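Local coordinates for protein serine repeat antigen 5 (PDB 6X42) that belongs to the papain family of cysteine proteases but is regarded as a pseudo-zymogen in the malaria parasite, probably with little or no proteolytic activity of its own, at residues 241-246 and 253-258; 55-60 and 220-225; 97-102 and 188-193; 72-77 and 137-142. All blocks are in the same frame, centred on the assembly; numbering follows the deposited sequence.

Contact 1 (241-246 and 253-258)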
loop_
_atom_site.group_PDB
_atom_site.type_symbol
_atom_site.label_atom_id
_atom_site.label_comp_id
_atom_site.label_asym_id
_atom_site.label_seq_id
_atom_site.Cartn_x
_atom_site.Cartn_y
_atom_site.Cartn_z
ATOM N N ILE A 241 7.818 2.572 -8.542
ATOM C CA ILE A 241 7.377 3.830 -7.947
ATOM C C ILE A 241 6.638 3.460 -6.666
ATOM O O ILE A 241 5.692 2.660 -6.690
ATOM C CB ILE A 241 6.471 4.638 -8.893
ATOM C CG1 ILE A 241 7.147 4.869 -10.245
ATOM C CG2 ILE A 241 6.090 5.945 -8.225
ATOM C CD1 ILE A 241 6.255 5.574 -11.246
ATOM N N VAL A 242 7.092 4.024 -5.552
ATOM C CA VAL A 242 6.616 3.674 -4.217
ATOM C C VAL A 242 6.044 4.916 -3.542
ATOM O O VAL A 242 6.684 5.973 -3.499
ATOM C CB VAL A 242 7.748 3.064 -3.364
ATOM C CG1 VAL A 242 7.240 2.661 -1.976
ATOM C CG2 VAL A 242 8.367 1.875 -4.069
ATOM N N ARG A 243 4.845 4.759 -2.990
ATOM C CA ARG A 243 4.167 5.765 -2.173
ATOM C C ARG A 243 4.460 5.506 -0.702
ATOM O O ARG A 243 4.294 4.385 -0.213
ATOM C CB ARG A 243 2.660 5.675 -2.404
ATOM C CG ARG A 243 1.805 6.660 -1.597
ATOM C CD ARG A 243 0.380 6.455 -1.930
ATOM N NE ARG A 243 -0.571 7.126 -1.058
ATOM C CZ ARG A 243 -1.227 8.251 -1.326
ATOM N NH1 ARG A 243 -0.954 8.991 -2.379
ATOM N NH2 ARG A 243 -2.196 8.633 -0.526
ATOM N N ASN A 244 4.861 6.556 0.014
ATOM C CA ASN A 244 5.036 6.531 1.462
ATOM C C ASN A 244 3.970 7.406 2.111
ATOM O O ASN A 244 3.246 8.132 1.429
ATOM C CB ASN A 244 6.452 7.001 1.817
ATOM C CG ASN A 244 6.968 6.465 3.140
ATOM O OD1 ASN A 244 6.261 5.816 3.908
ATOM N ND2 ASN A 244 8.235 6.755 3.404
ATOM N N SER A 245 3.891 7.333 3.442
ATOM C CA SER A 245 2.917 8.045 4.253
ATOM C C SER A 245 3.600 8.971 5.265
ATOM O O SER A 245 3.175 9.082 6.424
ATOM C CB SER A 245 1.940 7.088 4.937
ATOM O OG SER A 245 2.603 6.046 5.621
ATOM N N TRP A 246 4.661 9.645 4.812
ATOM C CA TRP A 246 5.425 10.584 5.628
ATOM C C TRP A 246 5.235 12.013 5.137
ATOM O O TRP A 246 6.062 12.898 5.409
ATOM C CB TRP A 246 6.901 10.190 5.688
ATOM C CG TRP A 246 7.174 8.891 6.416
ATOM C CD1 TRP A 246 6.305 8.154 7.161
ATOM C CD2 TRP A 246 8.423 8.190 6.450
ATOM N NE1 TRP A 246 6.932 7.022 7.636
ATOM C CE2 TRP A 246 8.235 7.030 7.224
ATOM C CE3 TRP A 246 9.683 8.432 5.889
ATOM C CZ2 TRP A 246 9.257 6.102 7.435
ATOM C CZ3 TRP A 246 10.690 7.523 6.116
ATOM C CH2 TRP A 246 10.471 6.369 6.877
ATOM N N GLU A 253 8.191 14.339 -3.432
ATOM C CA GLU A 253 6.773 14.674 -3.265
ATOM C C GLU A 253 5.976 13.563 -2.575
ATOM O O GLU A 253 4.778 13.379 -2.827
ATOM C CB GLU A 253 6.125 15.085 -4.583
ATOM C CG GLU A 253 6.778 16.332 -5.193
ATOM C CD GLU A 253 6.227 16.716 -6.560
ATOM O OE1 GLU A 253 5.047 16.427 -6.828
ATOM O OE2 GLU A 253 6.965 17.359 -7.340
ATOM N N GLY A 254 6.618 12.843 -1.671
ATOM C CA GLY A 254 5.985 11.798 -0.897
ATOM C C GLY A 254 6.183 10.406 -1.437
ATOM O O GLY A 254 5.786 9.438 -0.757
ATOM N N TYR A 255 6.780 10.279 -2.626
ATOM C CA TYR A 255 7.049 9.028 -3.326
ATOM C C TYR A 255 8.562 8.841 -3.477
ATOM O O TYR A 255 9.354 9.757 -3.222
ATOM C CB TYR A 255 6.414 9.061 -4.725
ATOM C CG TYR A 255 4.911 9.175 -4.749
ATOM C CD1 TYR A 255 4.287 10.406 -4.637
ATOM C CD2 TYR A 255 4.117 8.051 -4.902
ATOM C CE1 TYR A 255 2.906 10.521 -4.657
ATOM C CE2 TYR A 255 2.734 8.138 -4.938
ATOM C CZ TYR A 255 2.125 9.371 -4.796
ATOM O OH TYR A 255 0.748 9.441 -4.809
ATOM N N PHE A 256 8.969 7.667 -3.945
ATOM C CA PHE A 256 10.344 7.481 -4.378
ATOM C C PHE A 256 10.371 6.396 -5.441
ATOM O O PHE A 256 9.412 5.650 -5.618
ATOM C CB PHE A 256 11.298 7.159 -3.212
ATOM C CG PHE A 256 11.029 5.843 -2.497
ATOM C CD1 PHE A 256 11.780 4.713 -2.767
ATOM C CD2 PHE A 256 10.043 5.750 -1.521
ATOM C CE1 PHE A 256 11.551 3.529 -2.094
ATOM C CE2 PHE A 256 9.827 4.574 -0.854
ATOM C CZ PHE A 256 10.583 3.473 -1.144
ATOM N N LYS A 257 11.481 6.338 -6.172
ATOM C CA LYS A 257 11.754 5.267 -7.128
ATOM C C LYS A 257 12.892 4.407 -6.599
ATOM O O LYS A 257 13.852 4.925 -6.020
ATOM C CB LYS A 257 12.139 5.836 -8.499
ATOM C CG LYS A 257 11.025 6.594 -9.171
ATOM C CD LYS A 257 11.453 7.132 -10.533
ATOM C CE LYS A 257 10.347 7.932 -11.172
ATOM N NZ LYS A 257 10.268 9.302 -10.611
ATOM N N VAL A 258 12.787 3.101 -6.792
ATOM C CA VAL A 258 13.800 2.173 -6.299
ATOM C C VAL A 258 14.010 1.078 -7.335
ATOM O O VAL A 258 13.053 0.566 -7.924
ATOM C CB VAL A 258 13.421 1.624 -4.898
ATOM C CG1 VAL A 258 12.125 0.829 -4.935
ATOM C CG2 VAL A 258 14.529 0.791 -4.293
HETATM O O HOH W 1 5.591 10.329 2.123
#

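Contact 2 (55-60 and 220-225)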
loop_
_atom_site.group_PDB
_atom_site.type_symbol
_atom_site.label_atom_id
_atom_site.label_comp_id
_atom_site.label_asym_id
_atom_site.label_seq_id
_atom_site.Cartn_x
_atom_site.Cartn_y
_atom_site.Cartn_z
ATOM N N ILE A 55 -2.013 0.892 8.370
ATOM C CA ILE A 55 -3.334 1.430 8.057
ATOM C C ILE A 55 -3.296 2.249 6.770
ATOM O O ILE A 55 -4.145 2.094 5.891
ATOM C CB ILE A 55 -3.870 2.280 9.222
ATOM C CG1 ILE A 55 -3.845 1.526 10.539
ATOM C CG2 ILE A 55 -5.298 2.736 8.891
ATOM C CD1 ILE A 55 -4.284 2.386 11.748
ATOM N N PHE A 56 -2.331 3.161 6.650
ATOM C CA PHE A 56 -2.257 4.007 5.462
ATOM C C PHE A 56 -2.065 3.190 4.193
ATOM O O PHE A 56 -2.735 3.429 3.184
ATOM C CB PHE A 56 -1.163 5.079 5.637
ATOM C CG PHE A 56 -1.578 6.182 6.593
ATOM C CD1 PHE A 56 -1.293 6.095 7.951
ATOM C CD2 PHE A 56 -2.314 7.253 6.152
ATOM C CE1 PHE A 56 -1.733 7.064 8.836
ATOM C CE2 PHE A 56 -2.745 8.233 7.031
ATOM C CZ PHE A 56 -2.458 8.127 8.383
ATOM N N ALA A 57 -1.161 2.212 4.224
ATOM C CA ALA A 57 -0.913 1.437 3.008
ATOM C C ALA A 57 -2.096 0.529 2.672
ATOM O O ALA A 57 -2.453 0.341 1.497
ATOM C CB ALA A 57 0.364 0.626 3.168
ATOM N N SER A 58 -2.711 -0.061 3.695
ATOM C CA SER A 58 -3.845 -0.942 3.458
ATOM C C SER A 58 -5.039 -0.159 2.941
ATOM O O SER A 58 -5.723 -0.593 2.006
ATOM C CB SER A 58 -4.217 -1.690 4.737
ATOM O OG SER A 58 -3.223 -2.607 5.150
ATOM N N LYS A 59 -5.311 1.002 3.536
ATOM C CA LYS A 59 -6.460 1.784 3.099
ATOM C C LYS A 59 -6.235 2.357 1.704
ATOM O O LYS A 59 -7.182 2.464 0.911
ATOM C CB LYS A 59 -6.825 2.872 4.118
ATOM C CG LYS A 59 -6.086 4.186 3.953
ATOM C CD LYS A 59 -6.376 5.172 5.100
ATOM C CE LYS A 59 -5.797 6.533 4.834
ATOM N NZ LYS A 59 -6.671 7.337 3.941
ATOM N N TYR A 60 -4.992 2.736 1.384
ATOM C CA TYR A 60 -4.712 3.244 0.046
ATOM C C TYR A 60 -4.964 2.172 -1.010
ATOM O O TYR A 60 -5.474 2.462 -2.088
ATOM C CB TYR A 60 -3.289 3.767 -0.048
ATOM C CG TYR A 60 -2.903 4.247 -1.425
ATOM C CD1 TYR A 60 -3.260 5.521 -1.883
ATOM C CD2 TYR A 60 -2.221 3.411 -2.298
ATOM C CE1 TYR A 60 -2.882 5.965 -3.143
ATOM C CE2 TYR A 60 -1.843 3.838 -3.549
ATOM C CZ TYR A 60 -2.174 5.109 -3.979
ATOM O OH TYR A 60 -1.750 5.499 -5.234
ATOM N N ALA A 220 4.934 -0.410 6.120
ATOM C CA ALA A 220 4.130 -0.662 4.939
ATOM C C ALA A 220 4.058 0.577 4.051
ATOM O O ALA A 220 3.863 1.686 4.537
ATOM C CB ALA A 220 2.718 -1.083 5.316
ATOM N N VAL A 221 4.255 0.361 2.748
ATOM C CA VAL A 221 4.194 1.362 1.698
ATOM C C VAL A 221 3.336 0.783 0.573
ATOM O O VAL A 221 2.752 -0.283 0.724
ATOM C CB VAL A 221 5.599 1.762 1.212
ATOM C CG1 VAL A 221 6.374 2.457 2.328
ATOM C CG2 VAL A 221 6.361 0.542 0.697
ATOM N N ASN A 222 3.218 1.496 -0.553
ATOM C CA ASN A 222 2.499 0.948 -1.702
ATOM C C ASN A 222 3.380 1.046 -2.933
ATOM O O ASN A 222 3.977 2.092 -3.196
ATOM C CB ASN A 222 1.191 1.692 -1.964
ATOM C CG ASN A 222 0.228 1.593 -0.802
ATOM O OD1 ASN A 222 0.187 2.477 0.058
ATOM N ND2 ASN A 222 -0.527 0.492 -0.746
ATOM N N ILE A 223 3.411 -0.021 -3.728
ATOM C CA ILE A 223 3.942 0.073 -5.083
ATOM C C ILE A 223 2.802 0.513 -5.980
ATOM O O ILE A 223 1.720 -0.090 -5.962
ATOM C CB ILE A 223 4.575 -1.245 -5.546
ATOM C CG1 ILE A 223 5.789 -1.589 -4.688
ATOM C CG2 ILE A 223 4.960 -1.144 -7.020
ATOM C CD1 ILE A 223 6.318 -3.000 -4.917
ATOM N N VAL A 224 3.026 1.598 -6.721
ATOM C CA VAL A 224 1.980 2.254 -7.499
ATOM C C VAL A 224 2.300 2.368 -8.974
ATOM O O VAL A 224 1.450 2.843 -9.738
ATOM C CB VAL A 224 1.614 3.632 -6.906
ATOM C CG1 VAL A 224 1.238 3.485 -5.444
ATOM C CG2 VAL A 224 2.736 4.657 -7.084
ATOM N N GLY A 225 3.494 1.989 -9.389
ATOM C CA GLY A 225 3.893 2.104 -10.778
ATOM C C GLY A 225 5.301 1.572 -10.926
ATOM O O GLY A 225 5.876 0.998 -9.991
#

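Contact 3 (97-102 and 188-193)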
loop_
_atom_site.group_PDB
_atom_site.type_symbol
_atom_site.label_atom_id
_atom_site.label_comp_id
_atom_site.label_asym_id
_atom_site.label_seq_id
_atom_site.Cartn_x
_atom_site.Cartn_y
_atom_site.Cartn_z
ATOM N N SER A 97 0.634 -2.983 13.331
ATOM C CA SER A 97 0.017 -4.291 13.144
ATOM C C SER A 97 0.239 -4.749 11.700
ATOM O O SER A 97 1.368 -4.623 11.203
ATOM C CB SER A 97 -1.433 -4.237 13.568
ATOM O OG SER A 97 -1.972 -5.539 13.493
ATOM N N SER A 98 -0.774 -5.258 11.015
ATOM C CA SER A 98 -0.568 -5.921 9.737
ATOM C C SER A 98 -1.774 -5.693 8.838
ATOM O O SER A 98 -2.882 -5.421 9.321
ATOM C CB SER A 98 -0.394 -7.429 9.931
ATOM O OG SER A 98 -1.617 -7.977 10.379
ATOM N N PRO A 99 -1.611 -5.887 7.528
ATOM C CA PRO A 99 -2.778 -5.890 6.633
ATOM C C PRO A 99 -3.803 -6.943 6.982
ATOM O O PRO A 99 -4.997 -6.726 6.762
ATOM C CB PRO A 99 -2.164 -6.123 5.243
ATOM C CG PRO A 99 -0.786 -5.580 5.384
ATOM C CD PRO A 99 -0.348 -5.937 6.782
ATOM N N MET A 100 -3.361 -8.078 7.527
ATOM C CA MET A 100 -4.291 -9.089 8.016
ATOM C C MET A 100 -5.216 -8.507 9.074
ATOM O O MET A 100 -6.428 -8.758 9.057
ATOM C CB MET A 100 -3.482 -10.277 8.549
ATOM C CG MET A 100 -2.405 -10.821 7.560
ATOM S SD MET A 100 -0.769 -9.985 7.404
ATOM C CE MET A 100 -0.419 -10.286 5.678
ATOM N N GLU A 101 -4.665 -7.752 10.027
ATOM C CA GLU A 101 -5.548 -7.202 11.047
ATOM C C GLU A 101 -6.460 -6.130 10.456
ATOM O O GLU A 101 -7.615 -5.983 10.871
ATOM C CB GLU A 101 -4.803 -6.655 12.268
ATOM C CG GLU A 101 -5.853 -6.211 13.320
ATOM C CD GLU A 101 -5.335 -5.593 14.621
ATOM O OE1 GLU A 101 -4.122 -5.357 14.791
ATOM O OE2 GLU A 101 -6.183 -5.344 15.506
ATOM N N PHE A 102 -5.954 -5.362 9.494
ATOM C CA PHE A 102 -6.784 -4.371 8.818
ATOM C C PHE A 102 -8.059 -5.005 8.275
ATOM O O PHE A 102 -9.169 -4.491 8.482
ATOM C CB PHE A 102 -5.958 -3.699 7.723
ATOM C CG PHE A 102 -6.685 -2.642 6.972
ATOM C CD1 PHE A 102 -6.571 -1.296 7.342
ATOM C CD2 PHE A 102 -7.431 -2.958 5.851
ATOM C CE1 PHE A 102 -7.237 -0.315 6.640
ATOM C CE2 PHE A 102 -8.087 -1.976 5.142
ATOM C CZ PHE A 102 -7.992 -0.646 5.535
ATOM N N SER A 188 -2.546 -0.665 -7.261
ATOM C CA SER A 188 -1.470 -0.664 -6.281
ATOM C C SER A 188 -1.342 -2.077 -5.722
ATOM O O SER A 188 -2.248 -2.906 -5.869
ATOM C CB SER A 188 -1.766 0.278 -5.113
ATOM O OG SER A 188 -2.930 -0.142 -4.388
ATOM N N VAL A 189 -0.233 -2.308 -5.016
ATOM C CA VAL A 189 -0.157 -3.355 -4.009
ATOM C C VAL A 189 0.339 -2.721 -2.716
ATOM O O VAL A 189 0.906 -1.625 -2.712
ATOM C CB VAL A 189 0.752 -4.538 -4.409
ATOM C CG1 VAL A 189 0.276 -5.181 -5.692
ATOM C CG2 VAL A 189 2.221 -4.099 -4.504
ATOM N N ILE A 190 0.119 -3.421 -1.605
ATOM C CA ILE A 190 0.779 -3.119 -0.345
ATOM C C ILE A 190 2.155 -3.761 -0.400
ATOM O O ILE A 190 2.279 -4.905 -0.854
ATOM C CB ILE A 190 -0.047 -3.679 0.825
ATOM C CG1 ILE A 190 -1.482 -3.150 0.818
ATOM C CG2 ILE A 190 0.673 -3.383 2.145
ATOM C CD1 ILE A 190 -2.428 -4.008 1.666
ATOM N N ALA A 191 3.187 -3.045 0.035
ATOM C CA ALA A 191 4.529 -3.618 0.093
ATOM C C ALA A 191 5.133 -3.363 1.458
ATOM O O ALA A 191 4.901 -2.303 2.055
ATOM C CB ALA A 191 5.456 -3.044 -0.992
ATOM N N TYR A 192 5.941 -4.290 1.943
ATOM C CA TYR A 192 6.636 -4.144 3.238
ATOM C C TYR A 192 8.109 -3.890 2.985
ATOM O O TYR A 192 8.653 -4.544 2.153
ATOM C CB TYR A 192 6.438 -5.340 4.170
ATOM C CG TYR A 192 5.400 -5.030 5.214
ATOM C CD1 TYR A 192 4.082 -5.403 5.040
ATOM C CD2 TYR A 192 5.715 -4.263 6.322
ATOM C CE1 TYR A 192 3.114 -5.072 5.970
ATOM C CE2 TYR A 192 4.759 -3.918 7.260
ATOM C CZ TYR A 192 3.453 -4.331 7.086
ATOM O OH TYR A 192 2.499 -3.999 8.001
ATOM N N ILE A 193 8.669 -2.915 3.672
ATOM C CA ILE A 193 10.081 -2.577 3.670
ATOM C C ILE A 193 10.539 -2.405 5.115
ATOM O O ILE A 193 9.742 -2.337 6.047
ATOM C CB ILE A 193 10.375 -1.295 2.854
ATOM C CG1 ILE A 193 9.713 -0.053 3.476
ATOM C CG2 ILE A 193 9.897 -1.475 1.417
ATOM C CD1 ILE A 193 10.197 1.257 2.843
HETATM O O HOH W 2 3.246 -2.756 10.527
#

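Contact 4 (72-77 and 137-142)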
loop_
_atom_site.group_PDB
_atom_site.type_symbol
_atom_site.label_atom_id
_atom_site.label_comp_id
_atom_site.label_asym_id
_atom_site.label_seq_id
_atom_site.Cartn_x
_atom_site.Cartn_y
_atom_site.Cartn_z
ATOM N N GLU A 72 -15.306 7.750 -6.720
ATOM C CA GLU A 72 -14.539 8.962 -6.493
ATOM C C GLU A 72 -13.317 8.670 -5.622
ATOM O O GLU A 72 -13.298 7.689 -4.871
ATOM C CB GLU A 72 -15.411 9.972 -5.753
ATOM C CG GLU A 72 -16.504 10.637 -6.590
ATOM C CD GLU A 72 -15.963 11.317 -7.825
ATOM O OE1 GLU A 72 -16.363 10.916 -8.941
ATOM O OE2 GLU A 72 -15.132 12.240 -7.681
ATOM N N PRO A 73 -12.273 9.536 -5.681
ATOM C CA PRO A 73 -11.076 9.354 -4.834
ATOM C C PRO A 73 -11.267 9.860 -3.405
ATOM O O PRO A 73 -10.586 10.773 -2.931
ATOM C CB PRO A 73 -10.006 10.134 -5.615
ATOM C CG PRO A 73 -10.765 11.218 -6.314
ATOM C CD PRO A 73 -12.103 10.626 -6.663
ATOM N N THR A 74 -12.185 9.235 -2.685
ATOM C CA THR A 74 -12.526 9.641 -1.325
ATOM C C THR A 74 -11.648 8.886 -0.343
ATOM O O THR A 74 -11.563 7.660 -0.399
ATOM C CB THR A 74 -13.994 9.311 -1.037
ATOM O OG1 THR A 74 -14.824 9.827 -2.073
ATOM C CG2 THR A 74 -14.403 9.900 0.291
ATOM N N LYS A 75 -11.010 9.612 0.559
ATOM C CA LYS A 75 -10.102 8.982 1.506
ATOM C C LYS A 75 -10.846 8.268 2.623
ATOM O O LYS A 75 -11.815 8.789 3.184
ATOM C CB LYS A 75 -9.171 10.019 2.126
ATOM C CG LYS A 75 -8.240 10.655 1.135
ATOM C CD LYS A 75 -7.385 9.633 0.426
ATOM C CE LYS A 75 -6.214 10.268 -0.291
ATOM N NZ LYS A 75 -5.353 11.042 0.625
ATOM N N ILE A 76 -10.320 7.091 2.996
ATOM C CA ILE A 76 -10.767 6.340 4.170
ATOM C C ILE A 76 -10.176 6.952 5.438
ATOM O O ILE A 76 -9.034 7.406 5.441
ATOM C CB ILE A 76 -10.330 4.870 4.016
ATOM C CG1 ILE A 76 -11.069 4.214 2.844
ATOM C CG2 ILE A 76 -10.527 4.081 5.310
ATOM C CD1 ILE A 76 -10.468 2.895 2.338
ATOM N N SER A 77 -10.942 6.941 6.537
ATOM C CA SER A 77 -10.432 7.422 7.820
ATOM C C SER A 77 -9.452 6.412 8.403
ATOM O O SER A 77 -9.854 5.386 8.956
ATOM C CB SER A 77 -11.610 7.630 8.769
ATOM O OG SER A 77 -11.164 7.872 10.094
ATOM N N MET A 137 -20.330 8.891 5.637
ATOM C CA MET A 137 -20.259 7.991 4.488
ATOM C C MET A 137 -19.674 6.642 4.888
ATOM O O MET A 137 -18.736 6.577 5.679
ATOM C CB MET A 137 -19.284 8.524 3.437
ATOM C CG MET A 137 -19.451 9.937 2.968
ATOM S SD MET A 137 -18.175 10.315 1.724
ATOM C CE MET A 137 -18.448 9.041 0.477
ATOM N N ASN A 138 -20.181 5.571 4.290
ATOM C CA ASN A 138 -19.576 4.242 4.421
ATOM C C ASN A 138 -18.894 3.895 3.101
ATOM O O ASN A 138 -19.556 3.528 2.127
ATOM C CB ASN A 138 -20.607 3.174 4.776
ATOM C CG ASN A 138 -19.965 1.848 5.150
ATOM O OD1 ASN A 138 -18.737 1.696 5.101
ATOM N ND2 ASN A 138 -20.793 0.878 5.525
ATOM N N LEU A 139 -17.571 3.976 3.080
ATOM C CA LEU A 139 -16.821 3.671 1.868
ATOM C C LEU A 139 -16.674 2.176 1.649
ATOM O O LEU A 139 -16.037 1.758 0.677
ATOM C CB LEU A 139 -15.453 4.354 1.924
ATOM C CG LEU A 139 -15.546 5.883 1.995
ATOM C CD1 LEU A 139 -14.175 6.480 2.263
ATOM C CD2 LEU A 139 -16.141 6.453 0.709
ATOM N N TRP A 140 -17.251 1.372 2.536
ATOM C CA TRP A 140 -17.301 -0.074 2.415
ATOM C C TRP A 140 -18.712 -0.559 2.118
ATOM O O TRP A 140 -18.964 -1.763 2.132
ATOM C CB TRP A 140 -16.782 -0.705 3.709
ATOM C CG TRP A 140 -16.588 -2.169 3.606
ATOM C CD1 TRP A 140 -17.115 -3.121 4.421
ATOM C CD2 TRP A 140 -15.801 -2.858 2.635
ATOM N NE1 TRP A 140 -16.722 -4.370 4.007
ATOM C CE2 TRP A 140 -15.907 -4.234 2.914
ATOM C CE3 TRP A 140 -15.021 -2.448 1.550
ATOM C CZ2 TRP A 140 -15.266 -5.198 2.150
ATOM C CZ3 TRP A 140 -14.382 -3.420 0.791
ATOM C CH2 TRP A 140 -14.504 -4.767 1.098
ATOM N N ASP A 141 -19.646 0.348 1.868
ATOM C CA ASP A 141 -20.987 -0.067 1.484
ATOM C C ASP A 141 -20.913 -0.956 0.244
ATOM O O ASP A 141 -20.207 -0.645 -0.720
ATOM C CB ASP A 141 -21.836 1.175 1.225
ATOM C CG ASP A 141 -23.315 0.931 1.432
ATOM O OD1 ASP A 141 -24.107 1.582 0.723
ATOM O OD2 ASP A 141 -23.682 0.091 2.285
ATOM N N ASN A 142 -21.619 -2.086 0.297
ATOM C CA ASN A 142 -21.631 -3.114 -0.748
ATOM C C ASN A 142 -20.251 -3.686 -1.058
ATOM O O ASN A 142 -20.061 -4.302 -2.111
ATOM C CB ASN A 142 -22.322 -2.667 -2.044
ATOM C CG ASN A 142 -23.545 -1.805 -1.795
ATOM O OD1 ASN A 142 -24.515 -2.241 -1.173
ATOM N ND2 ASN A 142 -23.513 -0.581 -2.304
#

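Contact 1 (241-246 and 253-258)
Gly254 opens the pairing by accepting from Asn244, with Asn244 N 3.1 Å from Gly254 O. Water 1, which accepts from Trp246 N, donates a second bond to the same oxygen. Gly254 has a positive phi (97°), at which a CB would press on the preceding carbonyl, and glycine suits this entry to the strand. Tyr255 follows in a non-hydrogen-bonded pair with Arg243, its ring leaning obliquely on the arginine stem, Tyr255 CE2 to Arg243 CB 3.5 Å. The extended arginine carries its guanidinium along to the phenol, and Arg243 NH1 donates to Tyr255 OH over 3.0 Å. The oxygen lies in the guanidinium plane, although the bond is bent (139° at the hydrogen). NH1 also donates to Leu42 O, and NH2 to Gln43 O. Phe256 forms the hydrogen-bonded pair with Val242: Val242 N to Phe256 O is 2.8 Å and Phe256 N to Val242 O 2.9 Å. With its CG set between backbone N and carbonyl carbon (chi1 64°), the Phe256 ring covers Val242, whose CB sits 3.8 Å from the ring centroid in a CH-pi contact. Lys257 runs its aliphatic stem beside Ile241, and Val258 CG1 meets Val242 CG2 at 4.0 Å. The arrangement is an antiparallel hairpin of the papain-like sheet. At its end lies the family's Asn-Ser-Trp sequence, where Asn244 OD1 accepts from His219 NE2, as the corresponding asparagine and histidine do in papain-like active sites.

Contact 2 (55-60 and 220-225)
The long central helix of a papain-like fold packs against the sheet of the partner domain, and here Ala57 and Tyr60 of helix 53-68 meet Ala220, Asn222 and Val224 of strand 219-230. Ala57 marks the close approach. Its small methyl points at the strand, where Ala57 CB lies 3.6 Å from Ala220 CB and 3.5 Å from Val221 O, and two alanines suit such a narrow gap. Asn222 then reaches across to the helix backbone: Asn222 ND2 donates to Ala57 O over 3.0 Å, an almost straight bond (173° at the hydrogen). The acceptor lies in the amide plane of Asn222, whereas the nitrogen is tilted 24° from the carbonyl plane of Ala57. Tyr60, its CG anti to the backbone N (chi1 177°), lays its ring obliquely across this amide, Tyr60 CD2 to Asn222 CG being 3.4 Å. Farther along the ring, Val224 CG1 touches both Tyr60 CE2 and Tyr60 OH, each at 3.6 Å. Val224 and Gly225 both face Ile241 in a classic beta bulge, and Arg243 packs on Tyr60 as well. Asn222 ND2 has a second acceptor in Val189 O. These two bonds probably fix the rotation of the amide, with the tyrosine ring packed obliquely against it; one buried amide and the apolar packing around it thus join helix 53-68 to the sheet.

Contact 3 (97-102 and 188-193)
Pro99 and Tyr192 touch first: the pyrrolidine ring comes up to the edge of the phenol, near its plane, with Pro99 CD 3.7 Å from Tyr192 CE1. The same proline also slides past Ile190, and Pro99 CB to Ile190 CD1 measures 4.2 Å. Isoleucine serves well there because its CG1, anti to the carbonyl carbon (chi1 -56°), carries the CD1 methyl toward the proline. A water bridges the polar rim: water 2 donates to Ser97 O at 2.7 Å and is hydrogen-bonded to Tyr192 OH at 2.9 Å, lying at the edge of the ring.

One shell out, the start of helix 99-109 sets the proline. Ser98 is the N-cap, its OG accepting from Glu101 N over 3.1 Å, and proline fits the first turn, where no backbone N-H need be given to an earlier carbonyl. Ser97 OG donates to Glu101 OE1 on its anti lone pair, while Glu101 OE2 forms a salt bridge with Arg92. On the strand side, Phe277 packs on both Pro99 and Ile190. The contact thus joins helical and sheet domains mainly by apolar packing, and the polar groups at its margin are linked through a water.

Contact 4 (72-77 and 137-142)
Leu139 reaches from one loop to Thr74, Lys75 and Ile76 of another, a loop-to-loop packing in the helical domain of the papain-like fold, beside helix 53-68. The apolar contacts come from the two branches of the leucine. Leu139 CD2 meets Thr74 CG2 at 3.9 Å, and Leu139 CD1 lies equally far from Ile76 CG1, so the forked side chain touches both neighbours of Lys75. Between them the CD1 methyl packs on the lysine backbone, Leu139 CD1 to Lys75 O 3.4 Å. Thr74 turns its methyl toward this partner because CG2 stands anti to the backbone N while OG1 takes the place beside that nitrogen (OG1 chi1 -51°). Met137 adds a more exposed touch: SD lies 4.1 Å from Thr74 CG2, and the bend at chi3 (57°) brings Met137 CE equally close to that methyl.

The polar bonds run within each loop or to third parties, and the chain at Leu112 to Glu115 bonds to both. Asn138 to Asp141 make a type I turn, closed by Asp141 N to Asn138 O at 3.2 Å. Asparagine suits the start because its side chain forms an Asx turn, Asn138 OD1 also accepting from Leu112 N. In the facing loop Lys75 turns away to Gln43 O and Glu45, and Ser77 caps helix 78-83 through Tyr80 N.

The Asx bond itself is oblique: Trp140 N, 3.0 Å from Asn138 OD1, lies above the carbonyl plane, 54° out of it.

How the contacts relate
Contacts 1, 2 and 3 share one mixed sheet: strand 219-230 of contact 2 runs between strand 236-243 of contact 1 and strand 189-193 of contact 3. Contact 2 lies about 1 Å from the centre of the chain, and the centres of contacts 1 and 3 are about 10 Å and 7 Å from the centre of contact 2. Contact 4 sits apart among loops, about 16 Å from contact 2 between centres, reached through Lys59 NZ, which probably bonds Ile76 O. Along the chain, contacts 3 and 4 nest inside the loop closed by contact 2 and cross each other, whereas contact 1 follows. Contacts 2 and 3 bind the helical domain to the sheet domain of this papain-like fold.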